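PDB 2PC1: acetyltransferase, GNAT family from Streptococcus agalactiae 2603V/R, which probably transfers an acyl group, most likely acetyl from acetyl-coenzyme A, to an acceptor that is not known. Local coordinates for residues 27-30 / 31-34; 64-67 / 68-71; 158-162 / 163-167. All blocks are in the same frame, centred on the assembly; numbering follows the deposited sequence.

All three contacts are local, and they run in series along the chain. None nests in or crosses another. Interaction 1 closes the short turn that leads from strand 20-24 into helix 30-46. Interaction 2 follows on the next helix, 61-70, and ends where that helix gives way to strand 73-78. These two touch: Ile30, Ile33 and Met34 pack on Ile64, with Ile30 CD1 3.5 Å from Ile64 CG2. Interaction 3 turns helix 154-162 into strand 166-171, an outermost strand of the sheet. It lies on the opposite side of the chain's centre from interactions 1 and 2, without touching either, with its centre about 28 Å from that of interaction 1.

Interaction 1: 27-30 / 31-34; sequences PNEI and DQIM
Glu29 CG stands to one face side of the Gln32 amide, 3.9 Å from NE2 and about 3 Å out of the amide plane. Waters gather round the polar end of the amide, close to its plane. Two sit at NE2: one is shared with Asn28 O, and the other bonds weakly to NE2 and to Asn28 OD1. A third sits at OE1. It donates to Gln32 OE1 and to Glu29 OE2, at 2.6 Å from the latter. The carboxylate of Glu29 is turned 71° from the amide. Its OE2 also forms a salt bridge with Arg23, and OE1 takes the backbone N-H of Phe26. The carboxylate is therefore tied to the chain just before the turn.

Residues 27-29 form a 3-10 turn that runs into helix 30-46, the helix that follows strand 20-24 in this GNAT fold. Two regular helical bonds start here. Ile33 N reaches Glu29 O at 2.9 Å, and Met34 N reaches Ile30 O at the same length. The water on Asn28 O, at 2.8 Å, accepts from both Gln32 N and Gln32 NE2. Another links Asn28 O to Asp31 N. Asp31 OD1 forms a salt bridge with Arg61 of helix 61-70.

Ile30 and Met34, a selenomethionine, make an apolar contact. With CG1 of Ile30 anti to the backbone N (chi1 -179°) and a bend at chi2, CD1 comes beside Met34, 4.1 Å from Met34 CG. The Ile33 side chain packs on Leu82 and Tyr85 of strand 81-91.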
# COMPACT_ATOMS: atom_id res chain seq x y z
N PRO A 27 -16.49 8.53 -3.01
CA PRO A 27 -17.14 8.16 -1.75
C PRO A 27 -18.11 7.01 -1.86
O PRO A 27 -18.21 6.20 -0.93
CB PRO A 27 -17.84 9.44 -1.35
CG PRO A 27 -17.01 10.54 -1.98
CD PRO A 27 -16.58 9.96 -3.29
N ASN A 28 -18.83 6.87 -2.97
CA ASN A 28 -19.79 5.78 -3.01
C ASN A 28 -19.16 4.43 -3.26
O ASN A 28 -19.90 3.43 -3.35
CB ASN A 28 -20.95 6.07 -3.94
CG ASN A 28 -20.62 5.88 -5.39
OD1 ASN A 28 -19.50 5.57 -5.79
ND2 ASN A 28 -21.66 6.09 -6.23
N GLU A 29 -17.82 4.36 -3.29
CA GLU A 29 -17.13 3.08 -3.39
C GLU A 29 -16.73 2.51 -2.03
O GLU A 29 -16.10 1.45 -1.97
CB GLU A 29 -15.92 3.22 -4.30
CG GLU A 29 -16.38 3.54 -5.72
CD GLU A 29 -15.27 3.69 -6.71
OE1 GLU A 29 -14.37 4.54 -6.51
OE2 GLU A 29 -15.30 2.96 -7.74
N ILE A 30 -17.13 3.18 -0.95
CA ILE A 30 -16.73 2.76 0.36
C ILE A 30 -17.08 1.28 0.66
O ILE A 30 -16.23 0.56 1.19
CB ILE A 30 -17.28 3.73 1.48
CG1 ILE A 30 -16.84 3.29 2.87
CG2 ILE A 30 -18.81 3.83 1.47
CD1 ILE A 30 -15.35 3.33 3.08
N ASP A 31 -18.27 0.82 0.31
CA ASP A 31 -18.64 -0.55 0.64
C ASP A 31 -17.84 -1.55 -0.17
O ASP A 31 -17.43 -2.59 0.36
CB ASP A 31 -20.14 -0.79 0.43
CG ASP A 31 -20.99 -0.03 1.42
OD1 ASP A 31 -20.49 0.33 2.50
OD2 ASP A 31 -22.16 0.23 1.09
N GLN A 32 -17.60 -1.27 -1.44
CA GLN A 32 -16.80 -2.12 -2.27
C GLN A 32 -15.39 -2.21 -1.71
O GLN A 32 -14.77 -3.25 -1.74
CB GLN A 32 -16.75 -1.61 -3.71
CG GLN A 32 -18.03 -1.73 -4.49
CD GLN A 32 -17.95 -0.87 -5.73
OE1 GLN A 32 -17.33 -1.24 -6.73
NE2 GLN A 32 -18.55 0.31 -5.66
N ILE A 33 -14.83 -1.08 -1.29
CA ILE A 33 -13.49 -1.09 -0.72
C ILE A 33 -13.51 -1.92 0.55
O ILE A 33 -12.60 -2.70 0.78
CB ILE A 33 -12.98 0.35 -0.47
CG1 ILE A 33 -12.82 1.09 -1.81
CG2 ILE A 33 -11.68 0.32 0.34
CD1 ILE A 33 -12.67 2.59 -1.67
N MSE A 34 -14.54 -1.77 1.37
CA MSE A 34 -14.55 -2.50 2.63
C MSE A 34 -14.65 -3.99 2.41
O MSE A 34 -14.07 -4.78 3.17
CB MSE A 34 -15.66 -2.01 3.55
CG MSE A 34 -15.41 -0.64 4.19
SE MSE A 34 -13.60 -0.27 4.74
CE MSE A 34 -13.28 -1.22 5.79
O HOH W 1 -19.49 0.76 -2.68
O HOH W 2 -20.69 2.36 -0.78
O HOH W 3 -19.76 2.38 -6.89
O HOH W 4 -16.83 0.97 -8.34

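Interaction 2: 64-67 / 68-71; sequences IIDD and ILNG
Three regular helical bonds join the two segments: Ile68 N to Ile64 O, Leu69 N to Ile65 O at 2.8 Å, and Asn70 N to Asp66 O. Ile65 was modelled in two conformers. In the one described here it lies side by side with Leu69, pointing the same way, with Ile65 CG2 3.9 Å from Leu69 CD1. Ile64 and Ile68 meet more loosely, CG2 to CD1 at 4.4 Å. Ile68 also rests on Pro27 and Ala73.

Asp67 is buried. Its OD2 is hydrogen-bonded to Tyr85 OH and forms a salt bridge with Arg116, while OD1 takes a hydrogen bond from a water at 2.8 Å. The same water accepts from Asn70 ND2, at 3.1 Å. The water thus ties the carboxylate to the last turn. ND2 also comes close to Asp66 O, but at a poor angle for a bond.

Gly71 leaves the helix with a positive phi of 80°. Its N-H bonds back to Ile68 O at 3.2 Å, within the Schellman motif that ends helix 61-70 ahead of strand 73-78.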
# COMPACT_ATOMS: atom_id res chain seq x y z
N ILE A 64 -10.89 4.28 6.03
CA ILE A 64 -11.03 4.42 4.58
C ILE A 64 -11.76 5.70 4.20
O ILE A 64 -11.38 6.39 3.24
CB ILE A 64 -11.70 3.18 3.99
CG1 ILE A 64 -10.87 1.92 4.29
CG2 ILE A 64 -11.88 3.33 2.49
CD1 ILE A 64 -9.40 2.03 4.03
N ILE A 65 -12.81 6.07 4.93
CA ILE A 65 -13.49 7.34 4.65
C ILE A 65 -12.50 8.50 4.82
O ILE A 65 -12.48 9.41 4.01
CB ILE A 65 -14.74 7.54 5.54
CG1 ILE A 65 -15.85 6.58 5.10
CG2 ILE A 65 -15.24 9.00 5.45
CD1 ILE A 65 -17.04 6.48 6.04
N ASP A 66 -11.67 8.42 5.86
CA ASP A 66 -10.64 9.44 6.06
C ASP A 66 -9.68 9.50 4.86
O ASP A 66 -9.33 10.58 4.40
CB ASP A 66 -9.89 9.26 7.39
CG ASP A 66 -10.70 9.73 8.60
OD1 ASP A 66 -11.74 10.40 8.41
OD2 ASP A 66 -10.26 9.47 9.74
N ASP A 67 -9.28 8.35 4.33
CA ASP A 67 -8.46 8.30 3.13
C ASP A 67 -9.12 8.98 1.94
O ASP A 67 -8.49 9.68 1.20
CB ASP A 67 -8.12 6.85 2.73
CG ASP A 67 -7.06 6.21 3.58
OD1 ASP A 67 -6.35 6.90 4.34
OD2 ASP A 67 -6.92 4.97 3.47
N ILE A 68 -10.43 8.79 1.78
CA ILE A 68 -11.15 9.43 0.70
C ILE A 68 -11.27 10.94 0.94
O ILE A 68 -11.05 11.73 0.02
CB ILE A 68 -12.54 8.77 0.49
CG1 ILE A 68 -12.36 7.31 0.03
CG2 ILE A 68 -13.35 9.54 -0.56
CD1 ILE A 68 -13.64 6.49 0.03
N LEU A 69 -11.60 11.35 2.17
CA LEU A 69 -11.67 12.77 2.52
C LEU A 69 -10.34 13.47 2.30
O LEU A 69 -10.30 14.60 1.80
CB LEU A 69 -12.11 12.94 3.98
CG LEU A 69 -13.54 12.49 4.30
CD1 LEU A 69 -13.79 12.59 5.82
CD2 LEU A 69 -14.51 13.37 3.57
N ASN A 70 -9.26 12.79 2.69
CA ASN A 70 -7.90 13.37 2.59
C ASN A 70 -7.31 13.29 1.18
O ASN A 70 -6.23 13.84 0.95
CB ASN A 70 -6.94 12.70 3.59
CG ASN A 70 -7.27 13.02 5.05
OD1 ASN A 70 -7.69 14.13 5.37
ND2 ASN A 70 -7.06 12.05 5.94
N GLY A 71 -7.96 12.60 0.25
CA GLY A 71 -7.44 12.50 -1.11
C GLY A 71 -6.33 11.46 -1.26
O GLY A 71 -5.52 11.51 -2.21
O HOH W 5 -6.50 8.99 6.13

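Interaction 3: 158-162 / 163-167; sequences HILNK and LGYQY. With SO4 (sulfate ion), chain C.
A methyl of Leu160 sits squarely over the ring of Tyr165. CD2 lies 3.8 Å from the ring centroid and 11° off its normal, a CH-pi contact. The two side chains meet across a Schellman motif that ends helix 154-162 and turns the chain into strand 166-171 of the GNAT sheet. Gly164 supplies the positive phi. Its N-H bonds to Asn161 O at 3.0 Å, approaching from above the carbonyl plane. Leu160 O takes Tyr165 N at 2.9 Å and, weakly, Leu163 N, which also bonds to Ile159 O. One water donates to both Asn161 O and Tyr165 O, holding the residue just before strand 166-171 to the last helical turn.

Leu163 lies beside Ile159, with CD1 3.7 Å from Ile159 CG2; both pack on Leu133 of helix 127-139. Tyr165 touches Ile137, Phe145 and Tyr180. Its ring has Leu163 CB at the edge.

On the outer side His158 and Lys162, one helical turn apart, hold a sulfate ion, probably from the crystallisation liquor. His158 also touches Arg126, part of a Gln-x-x-Gly-x-Gly sequence that in relatives binds the pyrophosphate of acetyl-coenzyme A. Lys162 bends at every torsion beyond CB, which brings NZ back to the same oxygen as the imidazole. His158 NE2 donates to sulfate O2 in the ring plane, at 2.8 Å and almost straight (178°).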
# COMPACT_ATOMS: atom_id res chain seq x y z
N HIS A 158 7.65 -9.53 -1.44
CA HIS A 158 7.96 -9.99 -2.78
C HIS A 158 7.56 -8.94 -3.82
O HIS A 158 8.33 -8.60 -4.72
CB HIS A 158 7.24 -11.31 -3.05
CG HIS A 158 7.53 -11.85 -4.41
ND1 HIS A 158 8.69 -12.52 -4.70
CD2 HIS A 158 6.85 -11.73 -5.58
CE1 HIS A 158 8.71 -12.82 -5.99
NE2 HIS A 158 7.59 -12.37 -6.54
N ILE A 159 6.35 -8.43 -3.68
CA ILE A 159 5.86 -7.40 -4.59
C ILE A 159 6.79 -6.17 -4.59
O ILE A 159 7.15 -5.66 -5.64
CB ILE A 159 4.42 -7.01 -4.24
CG1 ILE A 159 3.45 -8.16 -4.55
CG2 ILE A 159 4.02 -5.76 -4.99
CD1 ILE A 159 2.12 -8.03 -3.85
N LEU A 160 7.19 -5.73 -3.40
CA LEU A 160 8.06 -4.56 -3.31
C LEU A 160 9.40 -4.82 -3.97
O LEU A 160 9.91 -3.98 -4.70
CB LEU A 160 8.19 -4.12 -1.86
CG LEU A 160 6.89 -3.60 -1.22
CD1 LEU A 160 7.10 -3.37 0.26
CD2 LEU A 160 6.39 -2.33 -1.90
N ASN A 161 9.94 -6.01 -3.77
CA ASN A 161 11.21 -6.42 -4.40
C ASN A 161 11.05 -6.38 -5.92
O ASN A 161 11.90 -5.83 -6.64
CB ASN A 161 11.57 -7.82 -3.88
CG ASN A 161 12.82 -8.37 -4.47
OD1 ASN A 161 12.82 -8.78 -5.62
ND2 ASN A 161 13.88 -8.46 -3.67
N LYS A 162 9.94 -6.93 -6.42
CA LYS A 162 9.71 -6.99 -7.88
C LYS A 162 9.61 -5.61 -8.49
O LYS A 162 10.01 -5.40 -9.65
CB LYS A 162 8.44 -7.78 -8.19
CG LYS A 162 8.58 -9.28 -8.07
CD LYS A 162 9.36 -9.90 -9.21
CE LYS A 162 8.63 -9.79 -10.55
NZ LYS A 162 7.20 -10.26 -10.56
N LEU A 163 9.07 -4.67 -7.72
CA LEU A 163 8.89 -3.30 -8.18
C LEU A 163 10.17 -2.49 -8.05
O LEU A 163 10.20 -1.34 -8.49
CB LEU A 163 7.79 -2.63 -7.38
CG LEU A 163 6.36 -3.12 -7.64
CD1 LEU A 163 5.43 -2.67 -6.57
CD2 LEU A 163 5.88 -2.65 -8.98
N GLY A 164 11.21 -3.05 -7.47
CA GLY A 164 12.49 -2.35 -7.41
C GLY A 164 12.67 -1.57 -6.13
O GLY A 164 13.59 -0.73 -6.05
N TYR A 165 11.86 -1.82 -5.11
CA TYR A 165 12.11 -1.21 -3.81
C TYR A 165 13.30 -1.90 -3.18
O TYR A 165 13.47 -3.13 -3.33
CB TYR A 165 10.93 -1.30 -2.85
CG TYR A 165 9.73 -0.45 -3.15
CD1 TYR A 165 8.91 -0.72 -4.24
CD2 TYR A 165 9.37 0.61 -2.32
CE1 TYR A 165 7.80 0.05 -4.50
CE2 TYR A 165 8.25 1.41 -2.57
CZ TYR A 165 7.46 1.10 -3.66
OH TYR A 165 6.33 1.85 -3.92
N GLN A 166 14.08 -1.15 -2.42
CA GLN A 166 15.18 -1.68 -1.62
C GLN A 166 14.79 -1.76 -0.16
O GLN A 166 14.29 -0.80 0.40
CB GLN A 166 16.40 -0.75 -1.77
CG GLN A 166 16.83 -0.53 -3.18
N TYR A 167 15.05 -2.89 0.47
CA TYR A 167 14.92 -2.99 1.91
C TYR A 167 15.93 -2.10 2.59
O TYR A 167 17.14 -2.16 2.29
CB TYR A 167 15.10 -4.43 2.36
CG TYR A 167 15.12 -4.52 3.85
CD1 TYR A 167 13.96 -4.33 4.58
CD2 TYR A 167 16.29 -4.78 4.55
CE1 TYR A 167 13.98 -4.39 5.95
CE2 TYR A 167 16.32 -4.86 5.92
CZ TYR A 167 15.14 -4.66 6.62
OH TYR A 167 15.16 -4.73 8.01
S SO4 C . 5.50 -13.12 -9.15
O1 SO4 C . 5.36 -14.57 -9.36
O2 SO4 C . 6.89 -12.71 -9.24
O3 SO4 C . 4.69 -12.40 -10.15
O4 SO4 C . 4.99 -12.83 -7.81
O HOH W 6 14.23 -4.73 -5.53
O HOH W 7 13.31 -5.52 -2.17